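PDB 3FOT: 15-O-acetyltransferase from Fusarium sporotrichioides, which transfers an acetyl group to the 15-oxygen of trichothecene intermediates such as 15-deacetylcalonectrin, in the fungal biosynthesis of mycotoxins that include T-2 toxin. Local coordinates for residues C279-K283 with V503-Q508; D287-D291 with R484-T488; F78-L83 with W120-I125. All coordinates share one frame; numbering follows the deposited sequence.

Contact 1: residues C279-K283 with V503-Q508; sequences CVIHK and VQKYLQ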
loop_
_atom_site.group_PDB
_atom_site.type_symbol
_atom_site.label_atom_id
_atom_site.label_comp_id
_atom_site.label_asym_id
_atom_site.label_seq_id
_atom_site.Cartn_x
_atom_site.Cartn_y
_atom_site.Cartn_z
ATOM N N CYS A 279 -14.595 2.334 0.497
ATOM C CA CYS A 279 -13.933 1.521 1.511
ATOM C C CYS A 279 -14.900 1.121 2.635
ATOM O O CYS A 279 -15.701 1.936 3.038
ATOM C CB CYS A 279 -12.759 2.327 2.077
ATOM S SG CYS A 279 -11.620 1.404 3.096
ATOM N N VAL A 280 -14.791 -0.105 3.150
ATOM C CA VAL A 280 -15.505 -0.513 4.355
ATOM C C VAL A 280 -14.439 -1.023 5.304
ATOM O O VAL A 280 -13.612 -1.842 4.916
ATOM C CB VAL A 280 -16.561 -1.609 4.084
ATOM C CG1 VAL A 280 -17.221 -2.021 5.402
ATOM C CG2 VAL A 280 -17.616 -1.100 3.126
ATOM N N ILE A 281 -14.443 -0.521 6.542
ATOM C CA ILE A 281 -13.384 -0.836 7.510
ATOM C C ILE A 281 -13.963 -1.527 8.748
ATOM O O ILE A 281 -15.006 -1.125 9.264
ATOM C CB ILE A 281 -12.668 0.469 7.972
ATOM C CG1 ILE A 281 -11.901 1.118 6.813
ATOM C CG2 ILE A 281 -11.752 0.178 9.142
ATOM C CD1 ILE A 281 -11.359 2.504 7.103
ATOM N N HIS A 282 -13.292 -2.568 9.230
ATOM C CA HIS A 282 -13.653 -3.174 10.512
ATOM C C HIS A 282 -12.393 -3.235 11.341
ATOM O O HIS A 282 -11.460 -3.939 10.998
ATOM C CB HIS A 282 -14.222 -4.580 10.357
ATOM C CG HIS A 282 -14.719 -5.150 11.643
ATOM N ND1 HIS A 282 -13.876 -5.689 12.589
ATOM C CD2 HIS A 282 -15.965 -5.204 12.171
ATOM C CE1 HIS A 282 -14.581 -6.062 13.645
ATOM N NE2 HIS A 282 -15.852 -5.791 13.413
ATOM N N LYS A 283 -12.377 -2.463 12.419
ATOM C CA LYS A 283 -11.280 -2.480 13.355
ATOM C C LYS A 283 -11.584 -3.499 14.446
ATOM O O LYS A 283 -12.556 -3.346 15.195
ATOM C CB LYS A 283 -11.111 -1.091 13.967
ATOM C CG LYS A 283 -10.550 -0.063 13.022
ATOM N N VAL A 503 -20.814 -5.574 0.684
ATOM C CA VAL A 503 -19.407 -5.591 1.095
ATOM C C VAL A 503 -19.313 -5.695 2.613
ATOM O O VAL A 503 -18.481 -6.442 3.151
ATOM C CB VAL A 503 -18.628 -4.338 0.632
ATOM C CG1 VAL A 503 -17.173 -4.460 1.070
ATOM C CG2 VAL A 503 -18.677 -4.211 -0.891
ATOM N N GLN A 504 -20.154 -4.920 3.293
ATOM C CA GLN A 504 -20.260 -4.983 4.747
ATOM C C GLN A 504 -20.639 -6.394 5.200
ATOM O O GLN A 504 -20.064 -6.900 6.143
ATOM C CB GLN A 504 -21.300 -3.980 5.272
ATOM C CG GLN A 504 -20.902 -2.522 5.143
ATOM C CD GLN A 504 -22.022 -1.558 5.536
ATOM O OE1 GLN A 504 -23.204 -1.808 5.280
ATOM N NE2 GLN A 504 -21.644 -0.437 6.142
ATOM N N LYS A 505 -21.603 -7.010 4.518
ATOM C CA LYS A 505 -22.069 -8.363 4.859
ATOM C C LYS A 505 -20.907 -9.344 4.713
ATOM O O LYS A 505 -20.646 -10.171 5.596
ATOM C CB LYS A 505 -23.246 -8.770 3.955
ATOM C CG LYS A 505 -23.783 -10.168 4.242
ATOM N N TYR A 506 -20.189 -9.214 3.608
ATOM C CA TYR A 506 -19.030 -10.066 3.346
ATOM C C TYR A 506 -17.927 -9.816 4.386
ATOM O O TYR A 506 -17.387 -10.752 4.952
ATOM C CB TYR A 506 -18.517 -9.851 1.917
ATOM C CG TYR A 506 -17.424 -10.834 1.511
ATOM C CD1 TYR A 506 -17.708 -12.189 1.358
ATOM C CD2 TYR A 506 -16.118 -10.400 1.273
ATOM C CE1 TYR A 506 -16.717 -13.104 0.987
ATOM C CE2 TYR A 506 -15.117 -11.300 0.905
ATOM C CZ TYR A 506 -15.428 -12.656 0.775
ATOM O OH TYR A 506 -14.469 -13.567 0.424
ATOM N N LEU A 507 -17.599 -8.548 4.652
ATOM C CA LEU A 507 -16.567 -8.235 5.664
ATOM C C LEU A 507 -16.916 -8.840 7.031
ATOM O O LEU A 507 -16.062 -9.437 7.715
ATOM C CB LEU A 507 -16.400 -6.710 5.792
ATOM C CG LEU A 507 -15.317 -6.249 6.786
ATOM C CD1 LEU A 507 -13.938 -6.942 6.559
ATOM C CD2 LEU A 507 -15.198 -4.720 6.707
ATOM N N GLN A 508 -18.171 -8.696 7.425
ATOM C CA GLN A 508 -18.615 -9.225 8.725
ATOM C C GLN A 508 -18.496 -10.757 8.783
ATOM O O GLN A 508 -18.173 -11.343 9.839
ATOM C CB GLN A 508 -20.054 -8.787 9.026
ATOM C CG GLN A 508 -20.167 -7.277 9.383
ATOM C CD GLN A 508 -19.111 -6.851 10.429
ATOM O OE1 GLN A 508 -18.191 -6.064 10.131
ATOM N NE2 GLN A 508 -19.214 -7.408 11.637
HETATM O O HOH W 1 -18.972 -6.705 14.599
#
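Val280, at the edge of a β-sheet, lies against Val503, Gln504 and Leu507 of a helix and divides its two methyls among them. CG1 stands anti to the backbone N (chi1 178°), which sends it to the side of Gln504 and Leu507: it lies 3.6 Å from Leu507 CD2 and 3.7 Å from Gln504 CG. CG2 branches toward Val503 and meets its CG1 at 4.0 Å, with Gln504 CG just beyond. Val280 and Leu507 slide past one another in opposite directions, whereas the extended chain of Gln504 crosses the valine at about a right angle and offers its CG methylene. Leu507 then uses the same methyl twice, since CD2 also lies 3.8 Å from His282 CB. The helix therefore touches both inward-facing residues of segment 279-283.

Beyond its CB, His282 turns to polar company. Gln508, bent at chi2, brings OE1 to 3.1 Å from the imidazole carbon CD2, approaching obliquely, with the ring and amide planes 43° apart. One water lies between His282 NE2 and Gln508 NE2 and bonds weakly to both.

Helix 500-516 follows strand 486-494 and packs on strand 277-283, its neighbour in the sheet; backbone hydrogen bonds of Val280 with Ile491 and of His282 with Leu489 join the two strands. Chemically, the contact passes from aliphatic to polar within one helical turn. Dispersion and the burial of methyls hold the inner part, no direct hydrogen bond crosses, and the histidine–glutamine pair probably adds only a modest electrostatic attraction at the solvent-facing margin.

Contact 2: residues D287-D291 with R484-T488; sequences DESID and RDAST. Unlike the reference sequence in segment 287-291: Asp291 (reference Ala).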
loop_
_atom_site.group_PDB
_atom_site.type_symbol
_atom_site.label_atom_id
_atom_site.label_comp_id
_atom_site.label_asym_id
_atom_site.label_seq_id
_atom_site.Cartn_x
_atom_site.Cartn_y
_atom_site.Cartn_z
ATOM N N ASP A 287 -7.965 -6.567 22.098
ATOM C CA ASP A 287 -8.195 -7.811 22.854
ATOM C C ASP A 287 -8.523 -8.969 21.892
ATOM O O ASP A 287 -7.982 -10.091 22.003
ATOM C CB ASP A 287 -9.311 -7.632 23.891
ATOM C CG ASP A 287 -8.865 -6.808 25.100
ATOM O OD1 ASP A 287 -7.651 -6.746 25.392
ATOM O OD2 ASP A 287 -9.745 -6.239 25.751
ATOM N N GLU A 288 -9.381 -8.676 20.925
ATOM C CA GLU A 288 -9.758 -9.668 19.916
ATOM C C GLU A 288 -8.571 -10.045 19.073
ATOM O O GLU A 288 -8.375 -11.217 18.742
ATOM C CB GLU A 288 -10.831 -9.093 19.005
ATOM C CG GLU A 288 -12.182 -9.055 19.637
ATOM C CD GLU A 288 -13.154 -8.168 18.914
ATOM O OE1 GLU A 288 -12.766 -7.438 17.960
ATOM O OE2 GLU A 288 -14.337 -8.206 19.315
ATOM N N SER A 289 -7.791 -9.039 18.678
ATOM C CA SER A 289 -6.626 -9.292 17.836
ATOM C C SER A 289 -5.579 -10.136 18.531
ATOM O O SER A 289 -4.985 -11.038 17.931
ATOM C CB SER A 289 -6.039 -7.971 17.321
ATOM O OG SER A 289 -7.033 -7.184 16.651
ATOM N N ILE A 290 -5.350 -9.864 19.815
ATOM C CA ILE A 290 -4.370 -10.606 20.564
ATOM C C ILE A 290 -4.817 -12.071 20.712
ATOM O O ILE A 290 -4.006 -12.999 20.585
ATOM C CB ILE A 290 -4.150 -9.919 21.951
ATOM C CG1 ILE A 290 -3.304 -8.651 21.741
ATOM C CG2 ILE A 290 -3.489 -10.878 22.938
ATOM C CD1 ILE A 290 -3.290 -7.731 22.953
ATOM N N ASP A 291 -6.118 -12.258 20.930
ATOM C CA ASP A 291 -6.691 -13.600 21.085
ATOM C C ASP A 291 -6.579 -14.367 19.759
ATOM O O ASP A 291 -6.273 -15.562 19.752
ATOM C CB ASP A 291 -8.174 -13.555 21.526
ATOM C CG ASP A 291 -8.360 -13.323 23.027
ATOM O OD1 ASP A 291 -9.488 -12.979 23.444
ATOM O OD2 ASP A 291 -7.385 -13.470 23.770
ATOM N N ARG A 484 -0.893 -0.708 17.248
ATOM C CA ARG A 484 -1.165 -0.737 18.713
ATOM C C ARG A 484 -1.903 -2.035 19.091
ATOM O O ARG A 484 -2.856 -2.031 19.915
ATOM C CB ARG A 484 -1.961 0.481 19.161
ATOM C CG ARG A 484 -1.164 1.779 18.987
ATOM C CD ARG A 484 -2.032 2.952 19.328
ATOM N NE ARG A 484 -1.294 4.208 19.214
ATOM C CZ ARG A 484 -0.523 4.729 20.179
ATOM N NH1 ARG A 484 0.095 5.885 19.965
ATOM N NH2 ARG A 484 -0.389 4.120 21.366
ATOM N N ASP A 485 -1.420 -3.121 18.489
ATOM C CA ASP A 485 -1.903 -4.509 18.707
ATOM C C ASP A 485 -3.338 -4.769 18.258
ATOM O O ASP A 485 -3.917 -5.802 18.619
ATOM C CB ASP A 485 -1.776 -4.931 20.172
ATOM C CG ASP A 485 -0.356 -5.230 20.574
ATOM O OD1 ASP A 485 0.405 -5.813 19.765
ATOM O OD2 ASP A 485 -0.031 -4.907 21.725
ATOM N N ALA A 486 -3.915 -3.851 17.493
ATOM C CA ALA A 486 -5.254 -4.049 16.959
ATOM C C ALA A 486 -5.177 -4.239 15.454
ATOM O O ALA A 486 -4.572 -3.419 14.763
ATOM C CB ALA A 486 -6.146 -2.859 17.298
ATOM N N SER A 487 -5.820 -5.299 14.955
ATOM C CA SER A 487 -5.886 -5.567 13.508
ATOM C C SER A 487 -7.081 -4.869 12.871
ATOM O O SER A 487 -8.191 -4.914 13.395
ATOM C CB SER A 487 -5.946 -7.081 13.229
ATOM O OG SER A 487 -4.761 -7.718 13.698
ATOM N N THR A 488 -6.852 -4.226 11.732
ATOM C CA THR A 488 -7.923 -3.630 10.960
ATOM C C THR A 488 -8.057 -4.343 9.617
ATOM O O THR A 488 -7.045 -4.550 8.940
ATOM C CB THR A 488 -7.593 -2.162 10.693
ATOM O OG1 THR A 488 -7.624 -1.456 11.951
ATOM C CG2 THR A 488 -8.615 -1.565 9.737
#
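Ser289 points its hydroxyl from a helix straight at the backbone of Ser487, at the start of a β-strand. Ser487 N donates to Ser289 OG over 2.8 Å, and the N-H···O angle of 176° makes the bond almost linear. The serine reaches this place because OG lies beside its own backbone N and anti to its carbonyl carbon (chi1 -55°). In that rotamer OG also bonds to Ser285 O, just ahead of the helix, so the oxygen accepts from the strand amide and donates to that carbonyl.

The serine CB lies against the turn, 3.3 Å from Asp485 O, while OG passes the backbone of Ala486 at 3.6 Å from its CA. The two serine side chains face each other: Ser487 CB comes to 3.6 Å from Ser289 OG, but the hydroxyls remain 3.8 Å apart and do not form a bond. On the outer side, Ile290 sends CD1 to 4.2 Å from Asp485 CB, a loose van der Waals touch between carbons.

Arg484 and Asp485 both have positive phi, as the two central residues of a type I' turn do, and they link strands 477-483 and 486-494 in a tight β-hairpin. Helix 286-299 begins shortly after strand 277-283 and seats its first turns against this hairpin; Leu284, in the intervening loop, shares a backbone hydrogen bond with Ser487. A single side-chain oxygen thus satisfies a strand amide without another strand. Because that oxygen is gripped from two directions, the hydroxyl's rotation is probably fixed, and with just 177 Å² buried the junction appears to depend on directional bonding more than on apolar area.

Contact 3: residues F78-L83 with W120-I125; sequences FELALL and WARGCI
Leu82 reaches between Trp120 and Ile125 and touches four residues of the facing helix and its exit. From CB, the chain leaves with CG anti to the backbone N (chi1 -179°), which carries it outward across the gap between the helices. CG itself meets the far corner of the indole, 3.5 Å from Trp120 CH2, approaching obliquely with the leucine and tryptophan chains roughly perpendicular. At the fork, CD1 stays by the same ring atom, at 3.8 Å. CD2 keeps touch with CH2 as well but goes deeper: it lies 3.6 Å from Cys124 CB and 4.0 Å from Ile125 CD1, with Ala121 O at a similar distance. Cys124 SG sits over one indole face, so leucine, cysteine and tryptophan form one patch.

Beside Leu82, Leu83 CG rests 3.7 Å from Ala121 CB. The small alanine also allows the backbones to come close, the CA atoms of Glu79 and Ala121 being 5.3 Å apart where the axes of the two short segments are 124° apart. Glu79 crosses Arg122 and Ile125 at a slant, with CG 3.9 Å from Ile125 CG1.

The charged groups find their salt-bridge partners outside the two segments: Glu79 OE2 with Lys75, Arg122 with Asp119; the indole receives Arg86 in a cation-pi contact. Helices 71-88 and 114-124 are therefore joined by hydrophobic fit, with charges settled around the margin and no hydrogen bond between the two segments.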
loop_
_atom_site.group_PDB
_atom_site.type_symbol
_atom_site.label_atom_id
_atom_site.label_comp_id
_atom_site.label_asym_id
_atom_site.label_seq_id
_atom_site.Cartn_x
_atom_site.Cartn_y
_atom_site.Cartn_z
ATOM N N PHE A 78 5.802 20.844 8.782
ATOM C CA PHE A 78 5.798 19.710 7.833
ATOM C C PHE A 78 6.444 20.075 6.502
ATOM O O PHE A 78 6.967 19.222 5.798
ATOM C CB PHE A 78 4.383 19.171 7.643
ATOM C CG PHE A 78 4.030 18.116 8.643
ATOM C CD1 PHE A 78 4.560 16.825 8.531
ATOM C CD2 PHE A 78 3.215 18.408 9.713
ATOM C CE1 PHE A 78 4.246 15.842 9.490
ATOM C CE2 PHE A 78 2.898 17.450 10.678
ATOM C CZ PHE A 78 3.398 16.167 10.564
ATOM N N GLU A 79 6.416 21.353 6.152
ATOM C CA GLU A 79 7.149 21.802 4.962
ATOM C C GLU A 79 8.648 21.596 5.182
ATOM O O GLU A 79 9.363 21.092 4.307
ATOM C CB GLU A 79 6.849 23.272 4.672
ATOM C CG GLU A 79 5.461 23.522 4.066
ATOM C CD GLU A 79 5.162 25.014 4.044
ATOM O OE1 GLU A 79 6.083 25.801 4.338
ATOM O OE2 GLU A 79 4.025 25.409 3.736
ATOM N N LEU A 80 9.117 21.980 6.362
ATOM C CA LEU A 80 10.524 21.810 6.752
ATOM C C LEU A 80 10.916 20.318 6.786
ATOM O O LEU A 80 11.930 19.924 6.217
ATOM C CB LEU A 80 10.770 22.496 8.100
ATOM C CG LEU A 80 10.690 24.029 8.022
ATOM C CD1 LEU A 80 10.669 24.614 9.428
ATOM C CD2 LEU A 80 11.858 24.596 7.231
ATOM N N ALA A 81 10.088 19.497 7.428
ATOM C CA ALA A 81 10.263 18.063 7.450
ATOM C C ALA A 81 10.287 17.463 6.043
ATOM O O ALA A 81 11.076 16.565 5.769
ATOM C CB ALA A 81 9.151 17.408 8.301
ATOM N N LEU A 82 9.407 17.929 5.165
ATOM C CA LEU A 82 9.308 17.355 3.819
ATOM C C LEU A 82 10.573 17.653 3.002
ATOM O O LEU A 82 11.062 16.820 2.205
ATOM C CB LEU A 82 8.081 17.914 3.102
ATOM C CG LEU A 82 7.827 17.384 1.694
ATOM C CD1 LEU A 82 7.679 15.839 1.638
ATOM C CD2 LEU A 82 6.567 18.052 1.161
ATOM N N LEU A 83 11.122 18.839 3.211
ATOM C CA LEU A 83 12.415 19.170 2.582
ATOM C C LEU A 83 13.538 18.237 3.042
ATOM O O LEU A 83 14.302 17.722 2.204
ATOM C CB LEU A 83 12.788 20.640 2.825
ATOM C CG LEU A 83 11.911 21.660 2.099
ATOM C CD1 LEU A 83 12.062 23.041 2.718
ATOM C CD2 LEU A 83 12.234 21.670 0.587
ATOM N N TRP A 120 8.268 24.072 -3.831
ATOM C CA TRP A 120 7.773 22.718 -4.030
ATOM C C TRP A 120 7.143 22.155 -2.729
ATOM O O TRP A 120 6.018 21.657 -2.753
ATOM C CB TRP A 120 8.877 21.769 -4.551
ATOM C CG TRP A 120 8.518 20.305 -4.383
ATOM C CD1 TRP A 120 7.724 19.548 -5.198
ATOM C CD2 TRP A 120 8.894 19.455 -3.277
ATOM N NE1 TRP A 120 7.594 18.276 -4.677
ATOM C CE2 TRP A 120 8.315 18.186 -3.511
ATOM C CE3 TRP A 120 9.676 19.645 -2.129
ATOM C CZ2 TRP A 120 8.465 17.111 -2.616
ATOM C CZ3 TRP A 120 9.856 18.561 -1.236
ATOM C CH2 TRP A 120 9.237 17.309 -1.493
ATOM N N ALA A 121 7.878 22.220 -1.623
ATOM C CA ALA A 121 7.374 21.682 -0.336
ATOM C C ALA A 121 6.085 22.384 0.132
ATOM O O ALA A 121 5.121 21.736 0.541
ATOM C CB ALA A 121 8.480 21.747 0.743
ATOM N N ARG A 122 6.055 23.717 0.022
ATOM C CA ARG A 122 4.837 24.467 0.345
ATOM C C ARG A 122 3.638 23.979 -0.474
ATOM O O ARG A 122 2.499 23.861 0.040
ATOM C CB ARG A 122 5.114 25.961 0.131
ATOM C CG ARG A 122 3.925 26.883 0.332
ATOM C CD ARG A 122 4.293 28.320 -0.081
ATOM N NE ARG A 122 5.656 28.647 0.338
ATOM C CZ ARG A 122 6.618 29.009 -0.502
ATOM N NH1 ARG A 122 6.347 29.141 -1.806
ATOM N NH2 ARG A 122 7.833 29.270 -0.035
ATOM N N GLY A 123 3.890 23.664 -1.749
ATOM C CA GLY A 123 2.870 23.170 -2.666
ATOM C C GLY A 123 2.298 21.803 -2.317
ATOM O O GLY A 123 1.221 21.446 -2.807
ATOM N N CYS A 124 3.022 21.041 -1.483
ATOM C CA CYS A 124 2.620 19.690 -1.127
ATOM C C CYS A 124 1.900 19.571 0.218
ATOM O O CYS A 124 1.429 18.485 0.558
ATOM C CB CYS A 124 3.842 18.768 -1.057
ATOM S SG CYS A 124 4.628 18.471 -2.637
ATOM N N ILE A 125 1.831 20.657 0.982
ATOM C CA ILE A 125 1.246 20.572 2.322
ATOM C C ILE A 125 0.073 21.531 2.387
ATOM O O ILE A 125 0.227 22.716 2.091
ATOM C CB ILE A 125 2.258 20.961 3.430
ATOM C CG1 ILE A 125 3.588 20.198 3.307
ATOM C CG2 ILE A 125 1.628 20.797 4.821
ATOM C CD1 ILE A 125 3.515 18.732 3.576
#

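In the fold
Contacts 1 and 2 belong to one structural neighbourhood, their centres 16 Å apart, and both rest on the sheet in which strands 277-283 and 486-494 run side by side. Along the chain contact 2 falls within the span bridged by contact 1: each strand is followed by a helix, 286-299 and 500-516 respectively, and each of these helices packs against the other strand of the pair. The two contacts touch where Thr488 meets Ile281 and Lys283. Contact 3 closes earlier in sequence, its centre 35 Å from that of contact 1 and 34 Å from that of contact 2, and joins two helices where 114-124 leads into edge strand 125-129 of the six-stranded sheet. All three lie away from the substrate-binding His414.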